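Local coordinates for cobalamin biosynthesis protein CobN (Mycobacterium tuberculosis, PDB 7C6O) that serves as the large, probably catalytic, subunit of the cobaltochelatase that inserts cobalt into a corrin ring during cobalamin biosynthesis, at residues T41-S46 with S83-R88; S58-R63 with E151-L156; H138-H143 with F165-P170. One frame throughout, in Å; residues are numbered along the deposited sequence. Where two conformers were deposited one is given.

Interaction 1 (T41-S46 with S83-R88)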
# COMPACT_ATOMS: atom_id res chain seq x y z
N THR A 41 -24.64 -13.36 -49.10
CA THR A 41 -23.57 -12.82 -48.27
C THR A 41 -23.79 -11.33 -48.06
O THR A 41 -23.88 -10.56 -49.02
CB THR A 41 -22.21 -13.07 -48.91
OG1 THR A 41 -21.99 -14.48 -49.05
CG2 THR A 41 -21.11 -12.48 -48.05
N VAL A 42 -23.87 -10.91 -46.80
CA VAL A 42 -24.01 -9.51 -46.43
C VAL A 42 -22.70 -9.05 -45.82
O VAL A 42 -22.23 -9.61 -44.82
CB VAL A 42 -25.18 -9.29 -45.46
CG1 VAL A 42 -25.21 -7.84 -44.99
CG2 VAL A 42 -26.49 -9.66 -46.12
N LEU A 43 -22.09 -8.04 -46.43
CA LEU A 43 -20.86 -7.45 -45.91
C LEU A 43 -21.22 -6.31 -44.97
O LEU A 43 -21.91 -5.36 -45.36
CB LEU A 43 -19.98 -6.94 -47.06
CG LEU A 43 -18.70 -6.20 -46.68
CD1 LEU A 43 -17.78 -7.09 -45.85
CD2 LEU A 43 -17.99 -5.69 -47.92
N LEU A 44 -20.77 -6.41 -43.72
CA LEU A 44 -21.00 -5.39 -42.70
C LEU A 44 -19.69 -4.65 -42.44
O LEU A 44 -18.72 -5.26 -41.97
CB LEU A 44 -21.53 -6.01 -41.41
CG LEU A 44 -21.70 -5.05 -40.23
CD1 LEU A 44 -22.69 -3.94 -40.58
CD2 LEU A 44 -22.14 -5.81 -38.99
N LEU A 45 -19.66 -3.36 -42.75
CA LEU A 45 -18.50 -2.50 -42.50
C LEU A 45 -18.91 -1.49 -41.43
O LEU A 45 -19.64 -0.54 -41.72
CB LEU A 45 -18.06 -1.80 -43.78
CG LEU A 45 -17.72 -2.69 -44.97
CD1 LEU A 45 -17.58 -1.86 -46.24
CD2 LEU A 45 -16.44 -3.48 -44.69
N SER A 46 -18.45 -1.70 -40.20
CA SER A 46 -18.81 -0.83 -39.09
C SER A 46 -17.57 -0.48 -38.28
O SER A 46 -16.72 -1.33 -38.02
CB SER A 46 -19.85 -1.48 -38.17
OG SER A 46 -20.20 -0.61 -37.11
N SER A 83 -23.36 -9.73 -51.62
CA SER A 83 -24.62 -9.45 -52.31
C SER A 83 -25.25 -8.15 -51.83
O SER A 83 -25.95 -7.49 -52.61
CB SER A 83 -25.61 -10.60 -52.10
OG SER A 83 -25.07 -11.83 -52.54
N ILE A 84 -25.03 -7.80 -50.57
CA ILE A 84 -25.48 -6.54 -49.98
C ILE A 84 -24.35 -6.04 -49.09
O ILE A 84 -23.66 -6.84 -48.44
CB ILE A 84 -26.78 -6.71 -49.16
CG1 ILE A 84 -27.87 -7.39 -49.99
CG2 ILE A 84 -27.27 -5.36 -48.66
CD1 ILE A 84 -29.12 -7.69 -49.20
N VAL A 85 -24.17 -4.73 -49.05
CA VAL A 85 -23.17 -4.10 -48.19
C VAL A 85 -23.88 -3.15 -47.24
O VAL A 85 -24.78 -2.41 -47.64
CB VAL A 85 -22.09 -3.36 -48.99
CG1 VAL A 85 -20.96 -2.91 -48.07
CG2 VAL A 85 -21.56 -4.24 -50.11
N VAL A 86 -23.47 -3.17 -45.97
CA VAL A 86 -23.96 -2.26 -44.95
C VAL A 86 -22.76 -1.54 -44.35
O VAL A 86 -21.79 -2.18 -43.94
CB VAL A 86 -24.75 -2.99 -43.85
CG1 VAL A 86 -25.20 -2.01 -42.78
CG2 VAL A 86 -25.93 -3.71 -44.45
N ILE A 87 -22.83 -0.21 -44.30
CA ILE A 87 -21.77 0.62 -43.75
C ILE A 87 -22.36 1.43 -42.59
O ILE A 87 -23.38 2.11 -42.76
CB ILE A 87 -21.17 1.56 -44.81
CG1 ILE A 87 -20.57 0.74 -45.97
CG2 ILE A 87 -20.12 2.47 -44.19
CD1 ILE A 87 -20.08 1.59 -47.12
N ARG A 88 -21.71 1.35 -41.43
CA ARG A 88 -22.12 2.13 -40.25
C ARG A 88 -20.90 2.86 -39.70
O ARG A 88 -19.95 2.22 -39.24
CB ARG A 88 -22.73 1.23 -39.17
CG ARG A 88 -23.27 1.98 -37.95
CD ARG A 88 -24.22 1.11 -37.13
NE ARG A 88 -24.81 1.85 -36.02
CZ ARG A 88 -24.41 1.75 -34.75
NH1 ARG A 88 -23.42 0.94 -34.43
NH2 ARG A 88 -25.01 2.47 -33.81
O HOH W 1 -24.02 -14.12 -51.97

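Interaction 2 (S58-R63 with E151-L156)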
# COMPACT_ATOMS: atom_id res chain seq x y z
N SER A 58 -24.42 -13.93 -34.61
CA SER A 58 -25.76 -14.17 -35.14
C SER A 58 -25.85 -15.49 -35.90
O SER A 58 -26.94 -16.06 -36.01
CB SER A 58 -26.18 -13.02 -36.06
OG SER A 58 -25.54 -13.13 -37.32
N GLY A 59 -24.74 -15.97 -36.44
CA GLY A 59 -24.76 -17.17 -37.25
C GLY A 59 -25.23 -16.97 -38.67
O GLY A 59 -25.22 -17.94 -39.45
N LYS A 60 -25.65 -15.76 -39.03
CA LYS A 60 -26.01 -15.47 -40.41
C LYS A 60 -24.75 -15.34 -41.27
O LYS A 60 -23.64 -15.18 -40.77
CB LYS A 60 -26.83 -14.18 -40.48
CG LYS A 60 -28.26 -14.30 -39.97
CD LYS A 60 -29.07 -15.25 -40.85
CE LYS A 60 -30.54 -14.91 -40.86
NZ LYS A 60 -31.27 -15.70 -41.89
N ASN A 61 -24.95 -15.40 -42.59
CA ASN A 61 -23.84 -15.37 -43.54
C ASN A 61 -23.39 -13.93 -43.71
O ASN A 61 -23.72 -13.23 -44.68
CB ASN A 61 -24.25 -15.99 -44.87
CG ASN A 61 -23.09 -16.05 -45.85
OD1 ASN A 61 -21.93 -16.00 -45.45
ND2 ASN A 61 -23.41 -16.15 -47.14
N TYR A 62 -22.59 -13.47 -42.75
CA TYR A 62 -22.02 -12.14 -42.75
C TYR A 62 -20.53 -12.20 -43.04
O TYR A 62 -19.84 -13.15 -42.64
CB TYR A 62 -22.19 -11.45 -41.39
CG TYR A 62 -23.50 -10.74 -41.12
CD1 TYR A 62 -23.78 -9.51 -41.70
CD2 TYR A 62 -24.42 -11.26 -40.22
CE1 TYR A 62 -24.96 -8.84 -41.43
CE2 TYR A 62 -25.61 -10.60 -39.95
CZ TYR A 62 -25.87 -9.39 -40.55
OH TYR A 62 -27.04 -8.72 -40.28
N ARG A 63 -20.04 -11.21 -43.77
CA ARG A 63 -18.63 -10.82 -43.75
C ARG A 63 -18.52 -9.50 -43.00
O ARG A 63 -19.44 -8.68 -43.04
CB ARG A 63 -18.05 -10.67 -45.16
CG ARG A 63 -18.24 -11.88 -46.06
CD ARG A 63 -17.44 -13.08 -45.60
NE ARG A 63 -17.66 -14.22 -46.48
CZ ARG A 63 -18.66 -15.09 -46.33
NH1 ARG A 63 -19.51 -14.96 -45.33
NH2 ARG A 63 -18.79 -16.10 -47.18
N GLU A 151 -31.82 -10.82 -37.46
CA GLU A 151 -32.99 -10.41 -38.23
C GLU A 151 -32.64 -9.38 -39.29
O GLU A 151 -33.27 -9.34 -40.35
CB GLU A 151 -34.08 -9.87 -37.30
CG GLU A 151 -34.56 -10.88 -36.27
CD GLU A 151 -35.11 -12.14 -36.90
OE1 GLU A 151 -35.96 -12.04 -37.81
OE2 GLU A 151 -34.67 -13.25 -36.50
N LEU A 152 -31.63 -8.54 -39.04
CA LEU A 152 -31.20 -7.57 -40.05
C LEU A 152 -30.78 -8.27 -41.33
O LEU A 152 -31.14 -7.82 -42.43
CB LEU A 152 -30.04 -6.72 -39.52
CG LEU A 152 -29.40 -5.78 -40.54
CD1 LEU A 152 -30.38 -4.68 -40.98
CD2 LEU A 152 -28.12 -5.17 -39.99
N HIS A 153 -30.03 -9.36 -41.22
CA HIS A 153 -29.60 -10.10 -42.40
C HIS A 153 -30.80 -10.57 -43.21
O HIS A 153 -30.84 -10.41 -44.44
CB HIS A 153 -28.73 -11.28 -41.98
CG HIS A 153 -28.05 -11.97 -43.12
ND1 HIS A 153 -28.74 -12.70 -44.07
CD2 HIS A 153 -26.74 -12.04 -43.47
CE1 HIS A 153 -27.88 -13.19 -44.95
NE2 HIS A 153 -26.67 -12.81 -44.61
N ALA A 154 -31.80 -11.14 -42.54
CA ALA A 154 -32.99 -11.62 -43.23
C ALA A 154 -33.82 -10.47 -43.78
O ALA A 154 -34.35 -10.55 -44.89
CB ALA A 154 -33.82 -12.49 -42.30
N PHE A 155 -33.94 -9.38 -43.01
CA PHE A 155 -34.67 -8.21 -43.49
C PHE A 155 -34.07 -7.68 -44.78
O PHE A 155 -34.78 -7.38 -45.74
CB PHE A 155 -34.68 -7.12 -42.42
CG PHE A 155 -35.14 -5.78 -42.93
CD1 PHE A 155 -36.49 -5.53 -43.15
CD2 PHE A 155 -34.22 -4.78 -43.21
CE1 PHE A 155 -36.91 -4.31 -43.63
CE2 PHE A 155 -34.64 -3.55 -43.68
CZ PHE A 155 -35.99 -3.31 -43.90
N LEU A 156 -32.74 -7.57 -44.83
CA LEU A 156 -32.10 -7.01 -46.01
C LEU A 156 -32.22 -7.95 -47.20
O LEU A 156 -32.49 -7.51 -48.32
CB LEU A 156 -30.63 -6.71 -45.72
CG LEU A 156 -30.42 -5.55 -44.75
CD1 LEU A 156 -28.96 -5.44 -44.40
CD2 LEU A 156 -30.95 -4.27 -45.36
O HOH W 2 -31.03 -14.22 -44.17

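Interaction 3 (H138-H143 with F165-P170)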
# COMPACT_ATOMS: atom_id res chain seq x y z
N HIS A 138 -30.94 1.18 -39.94
CA HIS A 138 -30.40 2.05 -38.90
C HIS A 138 -30.93 1.65 -37.53
O HIS A 138 -30.18 1.62 -36.54
CB HIS A 138 -30.74 3.51 -39.20
CG HIS A 138 -30.34 4.46 -38.12
ND1 HIS A 138 -29.11 5.08 -38.09
CD2 HIS A 138 -30.99 4.87 -37.01
CE1 HIS A 138 -29.03 5.85 -37.02
NE2 HIS A 138 -30.16 5.74 -36.35
N ILE A 139 -32.22 1.33 -37.45
CA ILE A 139 -32.82 0.98 -36.17
C ILE A 139 -32.31 -0.37 -35.68
O ILE A 139 -31.99 -0.53 -34.49
CB ILE A 139 -34.36 1.00 -36.29
CG1 ILE A 139 -34.83 2.41 -36.64
CG2 ILE A 139 -35.01 0.52 -35.00
CD1 ILE A 139 -36.32 2.53 -36.90
N TYR A 140 -32.22 -1.36 -36.58
CA TYR A 140 -31.67 -2.66 -36.20
C TYR A 140 -30.30 -2.51 -35.55
O TYR A 140 -30.02 -3.12 -34.51
CB TYR A 140 -31.55 -3.57 -37.43
CG TYR A 140 -32.78 -4.34 -37.83
CD1 TYR A 140 -33.28 -5.37 -37.03
CD2 TYR A 140 -33.43 -4.09 -39.03
CE1 TYR A 140 -34.40 -6.10 -37.40
CE2 TYR A 140 -34.54 -4.80 -39.42
CZ TYR A 140 -35.03 -5.81 -38.60
OH TYR A 140 -36.14 -6.51 -38.99
N LEU A 141 -29.44 -1.69 -36.15
CA LEU A 141 -28.08 -1.54 -35.66
C LEU A 141 -28.00 -0.62 -34.45
O LEU A 141 -27.14 -0.82 -33.58
CB LEU A 141 -27.18 -1.04 -36.79
CG LEU A 141 -26.98 -2.07 -37.91
CD1 LEU A 141 -26.47 -1.43 -39.19
CD2 LEU A 141 -26.01 -3.16 -37.44
N ALA A 142 -28.86 0.40 -34.38
CA ALA A 142 -28.87 1.28 -33.22
C ALA A 142 -29.22 0.52 -31.95
O ALA A 142 -28.57 0.67 -30.91
CB ALA A 142 -29.84 2.44 -33.44
N HIS A 143 -30.27 -0.31 -32.02
CA HIS A 143 -30.59 -1.17 -30.88
C HIS A 143 -29.52 -2.24 -30.68
O HIS A 143 -29.12 -2.52 -29.54
CB HIS A 143 -31.96 -1.82 -31.07
CG HIS A 143 -33.10 -0.87 -30.92
ND1 HIS A 143 -33.24 -0.04 -29.83
CD2 HIS A 143 -34.17 -0.63 -31.72
CE1 HIS A 143 -34.34 0.68 -29.96
NE2 HIS A 143 -34.92 0.34 -31.10
N PHE A 165 -36.80 -15.49 -46.44
CA PHE A 165 -36.42 -15.99 -45.13
C PHE A 165 -37.45 -15.64 -44.06
O PHE A 165 -37.65 -16.42 -43.12
CB PHE A 165 -35.05 -15.42 -44.72
CG PHE A 165 -33.91 -15.91 -45.56
CD1 PHE A 165 -33.28 -17.11 -45.28
CD2 PHE A 165 -33.46 -15.15 -46.63
CE1 PHE A 165 -32.23 -17.55 -46.06
CE2 PHE A 165 -32.41 -15.59 -47.41
CZ PHE A 165 -31.79 -16.79 -47.12
N GLY A 166 -38.11 -14.49 -44.19
CA GLY A 166 -38.94 -13.99 -43.12
C GLY A 166 -38.10 -13.30 -42.07
O GLY A 166 -36.94 -13.68 -41.87
N PHE A 167 -38.66 -12.30 -41.39
CA PHE A 167 -37.89 -11.55 -40.42
C PHE A 167 -38.82 -10.94 -39.38
O PHE A 167 -40.00 -10.71 -39.63
CB PHE A 167 -37.06 -10.45 -41.09
CG PHE A 167 -37.87 -9.51 -41.95
CD1 PHE A 167 -38.51 -8.42 -41.38
CD2 PHE A 167 -37.98 -9.71 -43.31
CE1 PHE A 167 -39.26 -7.55 -42.16
CE2 PHE A 167 -38.73 -8.85 -44.10
CZ PHE A 167 -39.37 -7.77 -43.52
N THR A 168 -38.26 -10.68 -38.21
CA THR A 168 -38.78 -10.01 -37.04
C THR A 168 -38.37 -8.54 -37.05
O THR A 168 -37.23 -8.22 -37.42
CB THR A 168 -38.27 -10.68 -35.76
OG1 THR A 168 -38.72 -12.03 -35.72
CG2 THR A 168 -38.75 -9.95 -34.51
N PRO A 169 -39.27 -7.63 -36.70
CA PRO A 169 -38.89 -6.21 -36.60
C PRO A 169 -37.80 -6.00 -35.57
O PRO A 169 -37.54 -6.88 -34.74
CB PRO A 169 -40.20 -5.53 -36.17
CG PRO A 169 -41.28 -6.45 -36.63
CD PRO A 169 -40.71 -7.84 -36.50
N PRO A 170 -37.12 -4.85 -35.60
CA PRO A 170 -36.10 -4.58 -34.58
C PRO A 170 -36.70 -4.62 -33.18
O PRO A 170 -37.82 -4.17 -32.94
CB PRO A 170 -35.61 -3.17 -34.93
CG PRO A 170 -35.95 -2.99 -36.38
CD PRO A 170 -37.22 -3.76 -36.59

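Interaction 1 (T41-S46 with S83-R88)
L45 runs alongside I87, pointing the same way, and crosses V85 on one face of a pair of parallel strands, 42-46 and 84-88, whose axes run 11° apart. Its CB rests 3.8 Å from V86 O, the carbonyl that also accepts the hydrogen bond from L45 N (2.7 Å). CG is set anti to the carbonyl carbon (chi1 -56°), and CD1 points out along that face, where it meets the CG1 methylene of I87 at 4.0 Å and the CG1 methyl of V85 at the same distance. Beyond the strand pair, the same leucine packs on L70, L75 and W96. The two strands are the central pair of a four-stranded parallel sheet of order 2-1-3-4. In it a beta-alpha-beta crossover leaves strand 62-65, passes through helix 72-79 and returns as strand 84-89, having stepped over strand 42-46. On the other face, CD1 of L44 meets CG1 of V86 at 3.9 Å, and helix 146-161 covers V86 through L156. Farther along, S46 OG approaches R88 CB at 3.7 Å; both residues direct their polar ends to D51, R88 by a salt bridge from NH1 and S46 by a hydrogen bond from OG, which is also bonded to S48 N.

Interaction 2 (S58-R63 with E151-L156)
H153 is held between K60, N61 and Y62. NE2 donates to N61 O over 3.0 Å; the acceptor lies close to the ring plane, yet the donor stands well above the carbonyl plane, 59° out of it, and the N-H points only roughly at the oxygen (138°). The imidazole edge is turned onto the face of the Y62 ring in a T-shaped stack, with CD2 over the centre and the two planes nearly perpendicular. K60 lays its aliphatic part against the histidine, CB reaching 3.7 Å from H153 CG. The lysine chain bends at chi2 (-65°), and a water bridges its NZ (2.7 Å) and H153 ND1 (2.8 Å). In the next shell, an inverse gamma turn centred on N61 presents its carbonyl, closed by Y62 N to K60 O, while an ST turn in which K60 N donates to S58 OG (3.1 Å) shapes the chain leaving the preceding helix. Y62 OH is hydrogen-bonded to L149 O. Thus the start of edge strand 62-65 meets helix 146-161, which also packs through L152 on helix 131-143 and through L156 on strand 84-89.

Interaction 3 (H138-H143 with F165-P170)
Y140, near the C-terminal end of helix 131-143, comes within 5.1 Å of P170, CA to CA, where an extended stretch passes the helix. From T168 to P170 that stretch has the backbone angles of an extended chain, the two prolines close to polyproline II, and the meeting is a proline-aromatic CH-pi contact where helix 131-143 of the N-terminal alpha/beta fold meets the loop after helix 146-161. The pyrrolidine ring of P170 sits over the phenol: its CG is 3.5 Å from the ring centroid and just 5° off the ring normal, while CD lies 3.6 Å from Y140 CZ. Next to it, I139 CG2 touches P170 CB at 3.7 Å. The proline is therefore gripped by two successive residues of the helix, and H143 approaches the same CB more distantly with the edge of its imidazole. Helix 146-161 completes the setting: its F155 meets both the Y140 ring and, edge-to-face, the F167 ring, and E151 OE1 accepts a bond from T168 N. With chi1 at -85°, CG of Y140 sits beside the backbone N, which carries the phenol along the chain from T168 to P170. At the far end of the ring, Y140 OH donates to T168 O over 2.6 Å, tilted 30° from the carbonyl plane.

Overall arrangement
Starting at the N terminus, the chain lays down strand 42-46 and returns beside it at 83-88, so interaction 1 closes the first loop and with it the centre of the parallel sheet. Interaction 2 begins within that loop, at 58-63, and closes only at 151-156, so the two cross; it brings helix 146-161 across the face of the sheet that carries V42, I84 and V86. Interaction 3 opens at 138-143, after interaction 1 has closed but before interaction 2 does, and ends at 165-170, crossing interaction 2. These two also touch at A154 CB and G166 O, and L141 packs on V86 and R88 of the sheet. Strands, helices 131-143 and 146-161 and the outgoing loop thus interlock.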